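Local coordinates for racemase, putative (Roseobacter denitrificans, PDB 3TCS), which probably acts as a magnesium-dependent enzyme of the enolase superfamily, perhaps a racemase or hydro-lyase, and binds D-alanine at its metal ion, at residues B[101-112]-B[281-289]; B[222-233]-B[249-258]. One frame throughout, in Å; residues are numbered along the deposited sequence.

Interaction 1. Residues B[101-112]-B[281-289]; sequences RRAMAGVDTAIW and ILYLGGICR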
loop_
_atom_site.group_PDB
_atom_site.type_symbol
_atom_site.label_atom_id
_atom_site.label_comp_id
_atom_site.label_asym_id
_atom_site.label_seq_id
_atom_site.Cartn_x
_atom_site.Cartn_y
_atom_site.Cartn_z
ATOM N N ARG B 101 2.677 7.141 1.101
ATOM C CA ARG B 101 2.592 8.151 0.048
ATOM C C ARG B 101 1.704 9.312 0.463
ATOM O O ARG B 101 1.990 10.460 0.137
ATOM C CB ARG B 101 2.062 7.552 -1.259
ATOM C CG ARG B 101 3.104 6.804 -2.066
ATOM C CD ARG B 101 3.443 5.513 -1.397
ATOM N NE ARG B 101 4.529 4.792 -2.048
ATOM C CZ ARG B 101 5.088 3.712 -1.519
ATOM N NH1 ARG B 101 4.644 3.261 -0.355
ATOM N NH2 ARG B 101 6.092 3.103 -2.133
ATOM N N ARG B 102 0.617 9.010 1.166
ATOM C CA ARG B 102 -0.291 10.055 1.639
ATOM C C ARG B 102 0.470 11.008 2.554
ATOM O O ARG B 102 0.225 12.216 2.556
ATOM C CB ARG B 102 -1.450 9.446 2.430
ATOM C CG ARG B 102 -2.473 8.694 1.601
ATOM C CD ARG B 102 -3.477 7.986 2.509
ATOM N NE ARG B 102 -4.489 7.272 1.735
ATOM C CZ ARG B 102 -5.762 7.640 1.638
ATOM N NH1 ARG B 102 -6.202 8.725 2.272
ATOM N NH2 ARG B 102 -6.596 6.924 0.897
ATOM N N ALA B 103 1.390 10.447 3.335
ATOM C CA ALA B 103 2.195 11.224 4.280
ATOM C C ALA B 103 3.272 12.015 3.543
ATOM O O ALA B 103 3.468 13.207 3.797
ATOM C CB ALA B 103 2.839 10.290 5.311
ATOM N N MET B 104 3.974 11.344 2.636
ATOM C CA MET B 104 5.015 11.991 1.848
ATOM C C MET B 104 4.445 13.190 1.096
ATOM O O MET B 104 5.116 14.216 0.948
ATOM C CB MET B 104 5.599 11.013 0.827
ATOM C CG MET B 104 6.400 9.868 1.424
ATOM S SD MET B 104 6.731 8.582 0.189
ATOM C CE MET B 104 7.484 9.541 -1.116
ATOM N N ALA B 105 3.214 13.050 0.612
ATOM C CA ALA B 105 2.570 14.118 -0.147
ATOM C C ALA B 105 2.490 15.418 0.646
ATOM O O ALA B 105 2.586 16.507 0.080
ATOM C CB ALA B 105 1.170 13.682 -0.582
ATOM N N GLY B 106 2.307 15.296 1.955
ATOM C CA GLY B 106 2.208 16.472 2.800
ATOM C C GLY B 106 3.519 17.228 2.901
ATOM O O GLY B 106 3.540 18.462 2.899
ATOM N N VAL B 107 4.624 16.497 3.000
ATOM C CA VAL B 107 5.918 17.161 3.093
ATOM C C VAL B 107 6.276 17.747 1.730
ATOM O O VAL B 107 6.787 18.863 1.638
ATOM C CB VAL B 107 7.024 16.188 3.548
ATOM C CG1 VAL B 107 8.353 16.936 3.657
ATOM C CG2 VAL B 107 6.654 15.574 4.896
ATOM N N ASP B 108 5.991 16.988 0.674
ATOM C CA ASP B 108 6.267 17.429 -0.690
ATOM C C ASP B 108 5.540 18.733 -1.020
ATOM O O ASP B 108 6.157 19.700 -1.464
ATOM C CB ASP B 108 5.847 16.345 -1.689
ATOM C CG ASP B 108 5.731 16.872 -3.117
ATOM O OD1 ASP B 108 6.579 16.517 -3.962
ATOM O OD2 ASP B 108 4.787 17.645 -3.395
ATOM N N THR B 109 4.231 18.764 -0.798
ATOM C CA THR B 109 3.474 19.964 -1.117
ATOM C C THR B 109 3.875 21.164 -0.266
ATOM O O THR B 109 3.807 22.295 -0.737
ATOM C CB THR B 109 1.943 19.721 -1.031
ATOM O OG1 THR B 109 1.597 19.187 0.250
ATOM C CG2 THR B 109 1.509 18.745 -2.128
ATOM N N ALA B 110 4.311 20.929 0.971
ATOM C CA ALA B 110 4.744 22.034 1.833
ATOM C C ALA B 110 6.058 22.603 1.289
ATOM O O ALA B 110 6.311 23.810 1.353
ATOM C CB ALA B 110 4.939 21.542 3.273
ATOM N N ILE B 111 6.893 21.723 0.748
ATOM C CA ILE B 111 8.167 22.139 0.182
ATOM C C ILE B 111 7.926 22.985 -1.067
ATOM O O ILE B 111 8.617 23.973 -1.285
ATOM C CB ILE B 111 9.053 20.904 -0.134
ATOM C CG1 ILE B 111 9.548 20.297 1.182
ATOM C CG2 ILE B 111 10.215 21.288 -1.039
ATOM C CD1 ILE B 111 10.348 19.016 1.022
ATOM N N TRP B 112 6.939 22.626 -1.884
ATOM C CA TRP B 112 6.675 23.434 -3.073
ATOM C C TRP B 112 6.159 24.821 -2.692
ATOM O O TRP B 112 6.497 25.811 -3.336
ATOM C CB TRP B 112 5.695 22.723 -4.013
ATOM C CG TRP B 112 6.365 21.617 -4.771
ATOM C CD1 TRP B 112 6.327 20.281 -4.486
ATOM C CD2 TRP B 112 7.234 21.762 -5.902
ATOM N NE1 TRP B 112 7.120 19.585 -5.371
ATOM C CE2 TRP B 112 7.686 20.470 -6.252
ATOM C CE3 TRP B 112 7.673 22.860 -6.657
ATOM C CZ2 TRP B 112 8.557 20.244 -7.326
ATOM C CZ3 TRP B 112 8.542 22.635 -7.725
ATOM C CH2 TRP B 112 8.973 21.336 -8.048
ATOM N N ILE B 281 -2.826 13.856 -6.836
ATOM C CA ILE B 281 -1.565 14.368 -6.318
ATOM C C ILE B 281 -1.188 13.899 -4.919
ATOM O O ILE B 281 -0.018 13.607 -4.646
ATOM C CB ILE B 281 -1.561 15.911 -6.338
ATOM C CG1 ILE B 281 -1.570 16.400 -7.791
ATOM C CG2 ILE B 281 -0.349 16.449 -5.578
ATOM C CD1 ILE B 281 -1.841 17.884 -7.937
ATOM N N LEU B 282 -2.169 13.823 -4.032
ATOM C CA LEU B 282 -1.879 13.419 -2.666
ATOM C C LEU B 282 -1.847 11.903 -2.444
ATOM O O LEU B 282 -1.051 11.419 -1.641
ATOM C CB LEU B 282 -2.855 14.117 -1.710
ATOM C CG LEU B 282 -2.833 15.651 -1.860
ATOM C CD1 LEU B 282 -3.770 16.283 -0.836
ATOM C CD2 LEU B 282 -1.407 16.190 -1.671
ATOM N N TYR B 283 -2.693 11.145 -3.141
ATOM C CA TYR B 283 -2.653 9.691 -2.978
ATOM C C TYR B 283 -1.351 9.159 -3.586
ATOM O O TYR B 283 -0.815 8.141 -3.144
ATOM C CB TYR B 283 -3.818 8.991 -3.700
ATOM C CG TYR B 283 -5.208 9.220 -3.136
ATOM C CD1 TYR B 283 -5.414 9.434 -1.772
ATOM C CD2 TYR B 283 -6.330 9.173 -3.972
ATOM C CE1 TYR B 283 -6.700 9.595 -1.252
ATOM C CE2 TYR B 283 -7.621 9.333 -3.461
ATOM C CZ TYR B 283 -7.797 9.542 -2.098
ATOM O OH TYR B 283 -9.067 9.684 -1.582
ATOM N N LEU B 284 -0.855 9.851 -4.609
ATOM C CA LEU B 284 0.356 9.432 -5.313
ATOM C C LEU B 284 1.670 9.768 -4.609
ATOM O O LEU B 284 2.717 9.232 -4.963
ATOM C CB LEU B 284 0.354 10.018 -6.733
ATOM C CG LEU B 284 1.488 9.714 -7.722
ATOM C CD1 LEU B 284 1.746 8.214 -7.811
ATOM C CD2 LEU B 284 1.089 10.262 -9.094
ATOM N N GLY B 285 1.626 10.649 -3.616
ATOM C CA GLY B 285 2.851 10.983 -2.908
ATOM C C GLY B 285 3.374 12.392 -3.109
ATOM O O GLY B 285 4.467 12.719 -2.647
ATOM N N GLY B 286 2.613 13.235 -3.794
ATOM C CA GLY B 286 3.055 14.603 -3.972
ATOM C C GLY B 286 3.259 15.052 -5.402
ATOM O O GLY B 286 3.066 14.283 -6.348
ATOM N N ILE B 287 3.653 16.315 -5.544
ATOM C CA ILE B 287 3.901 16.927 -6.845
ATOM C C ILE B 287 5.028 16.235 -7.616
ATOM O O ILE B 287 4.859 15.871 -8.778
ATOM C CB ILE B 287 4.257 18.422 -6.678
ATOM C CG1 ILE B 287 3.036 19.192 -6.161
ATOM C CG2 ILE B 287 4.749 19.002 -7.999
ATOM C CD1 ILE B 287 1.868 19.229 -7.129
ATOM N N CYS B 288 6.178 16.061 -6.975
ATOM C CA CYS B 288 7.310 15.425 -7.643
ATOM C C CYS B 288 6.943 14.073 -8.239
ATOM O O CYS B 288 7.227 13.800 -9.404
ATOM C CB CYS B 288 8.477 15.255 -6.672
ATOM S SG CYS B 288 9.235 16.809 -6.194
ATOM N N ARG B 289 6.303 13.226 -7.446
ATOM C CA ARG B 289 5.926 11.911 -7.934
ATOM C C ARG B 289 4.831 12.000 -8.993
ATOM O O ARG B 289 4.820 11.219 -9.943
ATOM C CB ARG B 289 5.521 11.024 -6.752
ATOM C CG ARG B 289 6.736 10.609 -5.893
ATOM C CD ARG B 289 6.316 9.989 -4.573
ATOM N NE ARG B 289 5.355 8.913 -4.773
ATOM C CZ ARG B 289 5.671 7.653 -5.052
ATOM N NH1 ARG B 289 6.942 7.279 -5.160
ATOM N NH2 ARG B 289 4.702 6.767 -5.241
HETATM O O HOH W 1 -9.100 8.073 0.990
HETATM O O HOH W 2 6.172 13.817 -4.625
#

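Interaction 2. Residues B[222-233]-B[249-258]; sequences LQDHGFCHFEEP and LDIDVTGGEQ. With MG (magnesium ion), chain J; MG (magnesium ion), chain K; DAL (D-alanine), chain L.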
loop_
_atom_site.group_PDB
_atom_site.type_symbol
_atom_site.label_atom_id
_atom_site.label_comp_id
_atom_site.label_asym_id
_atom_site.label_seq_id
_atom_site.Cartn_x
_atom_site.Cartn_y
_atom_site.Cartn_z
ATOM N N LEU B 222 -23.553 5.282 -23.149
ATOM C CA LEU B 222 -22.882 6.571 -23.012
ATOM C C LEU B 222 -22.615 7.164 -24.393
ATOM O O LEU B 222 -22.890 8.338 -24.641
ATOM C CB LEU B 222 -21.564 6.402 -22.242
ATOM C CG LEU B 222 -21.707 5.961 -20.779
ATOM C CD1 LEU B 222 -20.340 5.584 -20.214
ATOM C CD2 LEU B 222 -22.349 7.081 -19.963
ATOM N N GLN B 223 -22.081 6.351 -25.299
ATOM C CA GLN B 223 -21.806 6.827 -26.650
ATOM C C GLN B 223 -23.103 7.249 -27.346
ATOM O O GLN B 223 -23.113 8.222 -28.099
ATOM C CB GLN B 223 -21.103 5.738 -27.464
ATOM C CG GLN B 223 -19.794 5.278 -26.842
ATOM C CD GLN B 223 -19.107 4.197 -27.645
ATOM O OE1 GLN B 223 -19.735 3.516 -28.466
ATOM N NE2 GLN B 223 -17.817 4.018 -27.406
ATOM N N ASP B 224 -24.193 6.530 -27.085
ATOM C CA ASP B 224 -25.488 6.851 -27.696
ATOM C C ASP B 224 -26.021 8.214 -27.259
ATOM O O ASP B 224 -26.915 8.766 -27.898
ATOM C CB ASP B 224 -26.550 5.797 -27.354
ATOM C CG ASP B 224 -26.284 4.453 -27.999
ATOM O OD1 ASP B 224 -25.531 4.392 -28.993
ATOM O OD2 ASP B 224 -26.850 3.451 -27.511
ATOM N N HIS B 225 -25.497 8.749 -26.160
ATOM C CA HIS B 225 -25.951 10.051 -25.694
ATOM C C HIS B 225 -24.844 11.095 -25.638
ATOM O O HIS B 225 -24.931 12.079 -24.904
ATOM C CB HIS B 225 -26.636 9.923 -24.335
ATOM C CG HIS B 225 -27.903 9.133 -24.389
ATOM N ND1 HIS B 225 -27.924 7.756 -24.339
ATOM C CD2 HIS B 225 -29.188 9.521 -24.569
ATOM C CE1 HIS B 225 -29.165 7.329 -24.488
ATOM N NE2 HIS B 225 -29.952 8.380 -24.630
ATOM N N GLY B 226 -23.800 10.865 -26.422
ATOM C CA GLY B 226 -22.709 11.815 -26.506
ATOM C C GLY B 226 -21.793 12.049 -25.319
ATOM O O GLY B 226 -21.106 13.064 -25.305
ATOM N N PHE B 227 -21.780 11.162 -24.326
ATOM C CA PHE B 227 -20.865 11.346 -23.194
ATOM C C PHE B 227 -19.452 11.240 -23.764
ATOM O O PHE B 227 -19.234 10.543 -24.749
ATOM C CB PHE B 227 -21.070 10.265 -22.124
ATOM C CG PHE B 227 -22.155 10.580 -21.134
ATOM C CD1 PHE B 227 -23.471 10.758 -21.550
ATOM C CD2 PHE B 227 -21.864 10.670 -19.774
ATOM C CE1 PHE B 227 -24.486 11.019 -20.623
ATOM C CE2 PHE B 227 -22.864 10.930 -18.841
ATOM C CZ PHE B 227 -24.181 11.105 -19.268
ATOM N N CYS B 228 -18.487 11.908 -23.142
ATOM C CA CYS B 228 -17.122 11.880 -23.664
ATOM C C CYS B 228 -16.084 11.346 -22.688
ATOM O O CYS B 228 -14.895 11.357 -22.992
ATOM C CB CYS B 228 -16.708 13.292 -24.071
ATOM S SG CYS B 228 -16.639 14.447 -22.672
ATOM N N HIS B 229 -16.529 10.835 -21.544
ATOM C CA HIS B 229 -15.592 10.384 -20.518
ATOM C C HIS B 229 -16.218 9.265 -19.672
ATOM O O HIS B 229 -17.233 9.475 -19.022
ATOM C CB HIS B 229 -15.257 11.639 -19.694
ATOM C CG HIS B 229 -14.357 11.418 -18.522
ATOM N ND1 HIS B 229 -13.154 12.075 -18.388
ATOM C CD2 HIS B 229 -14.550 10.750 -17.360
ATOM C CE1 HIS B 229 -12.651 11.832 -17.192
ATOM N NE2 HIS B 229 -13.479 11.032 -16.546
ATOM N N PHE B 230 -15.615 8.077 -19.714
ATOM C CA PHE B 230 -16.095 6.907 -18.970
ATOM C C PHE B 230 -14.993 6.512 -17.987
ATOM O O PHE B 230 -14.009 5.858 -18.354
ATOM C CB PHE B 230 -16.392 5.763 -19.954
ATOM C CG PHE B 230 -17.107 4.581 -19.340
ATOM C CD1 PHE B 230 -17.609 4.632 -18.043
ATOM C CD2 PHE B 230 -17.299 3.421 -20.085
ATOM C CE1 PHE B 230 -18.294 3.542 -17.497
ATOM C CE2 PHE B 230 -17.980 2.327 -19.554
ATOM C CZ PHE B 230 -18.480 2.386 -18.259
ATOM N N GLU B 231 -15.173 6.903 -16.730
ATOM C CA GLU B 231 -14.166 6.661 -15.706
ATOM C C GLU B 231 -14.277 5.390 -14.872
ATOM O O GLU B 231 -15.361 5.020 -14.410
ATOM C CB GLU B 231 -14.118 7.871 -14.768
ATOM C CG GLU B 231 -12.933 7.896 -13.814
ATOM C CD GLU B 231 -12.792 9.245 -13.122
ATOM O OE1 GLU B 231 -13.187 10.260 -13.732
ATOM O OE2 GLU B 231 -12.270 9.295 -11.989
ATOM N N GLU B 232 -13.125 4.746 -14.686
ATOM C CA GLU B 232 -12.988 3.533 -13.882
ATOM C C GLU B 232 -14.133 2.542 -14.078
ATOM O O GLU B 232 -14.863 2.211 -13.139
ATOM C CB GLU B 232 -12.876 3.929 -12.408
ATOM C CG GLU B 232 -12.197 2.898 -11.529
ATOM C CD GLU B 232 -11.968 3.418 -10.119
ATOM O OE1 GLU B 232 -11.334 4.485 -9.985
ATOM O OE2 GLU B 232 -12.418 2.766 -9.153
ATOM N N PRO B 233 -14.300 2.045 -15.311
ATOM C CA PRO B 233 -15.374 1.093 -15.594
ATOM C C PRO B 233 -15.267 -0.222 -14.828
ATOM O O PRO B 233 -16.277 -0.765 -14.379
ATOM C CB PRO B 233 -15.267 0.890 -17.103
ATOM C CG PRO B 233 -13.807 1.095 -17.370
ATOM C CD PRO B 233 -13.489 2.299 -16.513
ATOM N N LEU B 249 -14.427 0.288 -26.729
ATOM C CA LEU B 249 -15.189 1.526 -26.822
ATOM C C LEU B 249 -14.486 2.686 -27.509
ATOM O O LEU B 249 -13.258 2.798 -27.469
ATOM C CB LEU B 249 -15.594 1.983 -25.421
ATOM C CG LEU B 249 -16.520 1.071 -24.620
ATOM C CD1 LEU B 249 -16.766 1.700 -23.253
ATOM C CD2 LEU B 249 -17.837 0.889 -25.368
ATOM N N ASP B 250 -15.280 3.551 -28.136
ATOM C CA ASP B 250 -14.757 4.738 -28.803
ATOM C C ASP B 250 -14.601 5.838 -27.757
ATOM O O ASP B 250 -13.625 6.583 -27.766
ATOM C CB ASP B 250 -15.715 5.222 -29.896
ATOM C CG ASP B 250 -15.776 4.278 -31.084
ATOM O OD1 ASP B 250 -14.701 3.866 -31.571
ATOM O OD2 ASP B 250 -16.898 3.958 -31.538
ATOM N N ILE B 251 -15.579 5.937 -26.862
ATOM C CA ILE B 251 -15.559 6.950 -25.806
ATOM C C ILE B 251 -14.279 6.809 -24.981
ATOM O O ILE B 251 -13.803 5.699 -24.768
ATOM C CB ILE B 251 -16.802 6.798 -24.890
ATOM C CG1 ILE B 251 -16.843 7.924 -23.854
ATOM C CG2 ILE B 251 -16.784 5.442 -24.204
ATOM C CD1 ILE B 251 -18.141 7.956 -23.061
ATOM N N ASP B 252 -13.709 7.928 -24.535
ATOM C CA ASP B 252 -12.486 7.872 -23.734
ATOM C C ASP B 252 -12.732 7.133 -22.416
ATOM O O ASP B 252 -13.721 7.392 -21.729
ATOM C CB ASP B 252 -11.969 9.282 -23.396
ATOM C CG ASP B 252 -11.303 9.983 -24.575
ATOM O OD1 ASP B 252 -10.814 9.307 -25.508
ATOM O OD2 ASP B 252 -11.248 11.228 -24.548
ATOM N N VAL B 253 -11.833 6.213 -22.074
ATOM C CA VAL B 253 -11.920 5.473 -20.819
ATOM C C VAL B 253 -10.766 6.006 -19.973
ATOM O O VAL B 253 -9.627 6.086 -20.438
ATOM C CB VAL B 253 -11.763 3.955 -21.032
ATOM C CG1 VAL B 253 -11.668 3.238 -19.683
ATOM C CG2 VAL B 253 -12.961 3.431 -21.814
ATOM N N THR B 254 -11.066 6.366 -18.732
ATOM C CA THR B 254 -10.068 6.965 -17.855
ATOM C C THR B 254 -9.903 6.248 -16.520
ATOM O O THR B 254 -10.749 5.451 -16.123
ATOM C CB THR B 254 -10.460 8.421 -17.567
ATOM O OG1 THR B 254 -11.499 8.441 -16.578
ATOM C CG2 THR B 254 -11.003 9.085 -18.829
ATOM N N GLY B 255 -8.812 6.543 -15.821
ATOM C CA GLY B 255 -8.595 5.917 -14.527
ATOM C C GLY B 255 -7.224 6.199 -13.944
ATOM O O GLY B 255 -6.399 6.866 -14.575
ATOM N N GLY B 256 -7.000 5.704 -12.727
ATOM C CA GLY B 256 -5.717 5.868 -12.067
ATOM C C GLY B 256 -5.731 6.564 -10.719
ATOM O O GLY B 256 -4.705 6.600 -10.044
ATOM N N GLU B 257 -6.880 7.081 -10.290
ATOM C CA GLU B 257 -6.915 7.817 -9.027
ATOM C C GLU B 257 -6.429 7.076 -7.781
ATOM O O GLU B 257 -5.874 7.707 -6.880
ATOM C CB GLU B 257 -8.308 8.398 -8.775
ATOM C CG GLU B 257 -9.375 7.384 -8.434
ATOM C CD GLU B 257 -10.752 8.009 -8.436
ATOM O OE1 GLU B 257 -11.133 8.577 -9.480
ATOM O OE2 GLU B 257 -11.444 7.938 -7.399
ATOM N N GLN B 258 -6.624 5.760 -7.721
ATOM C CA GLN B 258 -6.168 4.989 -6.558
ATOM C C GLN B 258 -4.765 4.416 -6.723
ATOM O O GLN B 258 -4.260 3.733 -5.830
ATOM C CB GLN B 258 -7.106 3.821 -6.258
ATOM C CG GLN B 258 -8.428 4.188 -5.622
ATOM C CD GLN B 258 -9.510 4.496 -6.640
ATOM O OE1 GLN B 258 -9.412 4.121 -7.809
ATOM N NE2 GLN B 258 -10.560 5.162 -6.191
HETATM MG MG MG J . -13.027 8.656 -10.233
HETATM MG MG MG K . -11.249 2.976 -27.109
HETATM N N DAL L . -13.170 10.954 -9.684
HETATM C CA DAL L . -14.222 10.736 -8.674
HETATM C CB DAL L . -14.291 11.914 -7.712
HETATM C C DAL L . -13.928 9.494 -7.903
HETATM O O DAL L . -13.850 8.448 -8.463
HETATM O O HOH W 3 -14.475 10.440 -25.835
HETATM O O HOH W 4 -12.728 12.909 -22.947
HETATM O O HOH W 5 -8.970 4.190 -11.633
HETATM O O HOH W 6 -13.159 6.561 -10.275
HETATM O O HOH W 7 -11.280 4.910 -28.272
HETATM O O HOH W 8 -11.648 4.267 -25.378
HETATM O O HOH W 9 -9.186 3.494 -26.840
HETATM O O HOH W 10 -10.823 1.991 -28.828
#

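Interaction 1. Residues B[101-112]-B[281-289]
Asp108 OD1 is gripped from three directions: Cys288 N donates to it on the syn side at 3.1 Å, a water that also bonds Gly285 O and Arg289 N donates another, and the indole NE1 of Trp112 adds a weak one. OD2 takes the N-H of Ile287, 2.8 Å from Ile287 N, which stands above the carboxylate plane. With CG anti to the backbone N (chi1 164°), Asp108 reaches to the first turn of helix 287-300, whose N-H groups lack intrahelical partners; an acid suits this end, where the helix dipole would probably stabilise its charge. Gly286, at the N-cap, must be glycine: a CB would strike Asp108 CG and, at these backbone angles, jam against the carbonyl O of Gly285. Gly285 comes just as near, its CA 3.2 Å from Arg101 O in a nearly straight C-H...O contact, and small Ala105 lets its CB approach to 3.3 Å from Leu282 O.

Trp112 closes one end: Ile287 CG2 lies over its five-membered ring, 3.9 Å from the centroid, while Cys288 SG meets the ring edge. At the other end Tyr283 CE1 sits over a face of the Arg102 guanidinium, 3.4 Å from NH2, the planes 47° apart. A water joins that NH2 to Tyr283 OH; Arg102 is also held by Ser98 and by Lys94 and Phe95 of the second subunit. Arg289 NE bonds Leu284 O at 2.7 Å, the carbonyl oxygen lying in the guanidinium plane. This is an interdomain seam of the enolase superfamily, an N-terminal-domain helix set against the start of a barrel helix.

Interaction 2. Residues B[222-233]-B[249-258]
Parallel strands 229-231 and 252-255, their short axes 36° apart, are joined by three backbone bonds: Phe230 N to Asp252 O, Thr254 N to Phe230 O and, just beyond the strand, Glu232 N to Thr254 O. On the face carrying His229, Glu231 and Thr254, the methyl CG2 of Thr254 lies over the imidazole, 3.7 Å from its centroid. His229 NE2 gives a nearly straight bond of 2.9 Å to the anti side of Glu231 OE1, which Lys167 also holds by a salt bridge. Thus turned, Glu231 puts OE2 on the magnesium at 2.0 Å; Glu257 OE1 matches it at 2.0 Å, and Asp205, a water and the N and O of D-alanine complete the shell. Glu231 OE2 and Glu257 OE1 come within 2.8 Å without a hydrogen bond, their planes 72° apart, probably because the magnesium offsets their charge. Glu257 OE2 forms a salt bridge with Lys94 of the second subunit. A leucine in place of His229 has no N-H for Glu231 OE1, and the carboxylate would probably turn more freely away from the metal.

On the other face, the Phe230 ring lies between Leu222 CD1 and Pro233 CB, with Leu249 CD1 at its edge, 3.6 Å from Phe230 CD2. Ile251, its CG1 anti to the backbone N (chi1 -175°), extends CD1 to 3.8 Å from both Leu222 CB and Phe227 CB, CG2 staying beside Gln223. Leu249 O joins Thr246 and waters at a second magnesium. Helix 239-248 completes the beta-alpha-beta unit, packing on Val253 and Pro233; strand 201-205 flanks strand 229-231, and helix 184-196 covers Leu222 and Phe227.

The centres of the two contacts lie about 27 Å apart, on opposite sides of the chain's centre. Interaction 2 is nested within the loop that interaction 1 closes: helix 98-119 of the N-terminal domain comes first, then the barrel strands 229-231 and 252-255, and finally residues 281-289, which follow strand 276-277 and lead into helix 287-300. The barrel is therefore common ground, interaction 2 building its metal-bearing wall and interaction 1 fastening it to the N-terminal domain. They meet where Tyr283 CD2 lies 3.3 Å from Glu257 O. Both also reach Lys94 of the second subunit, so domain seam, magnesium and D-alanine pocket and dimer interface converge there.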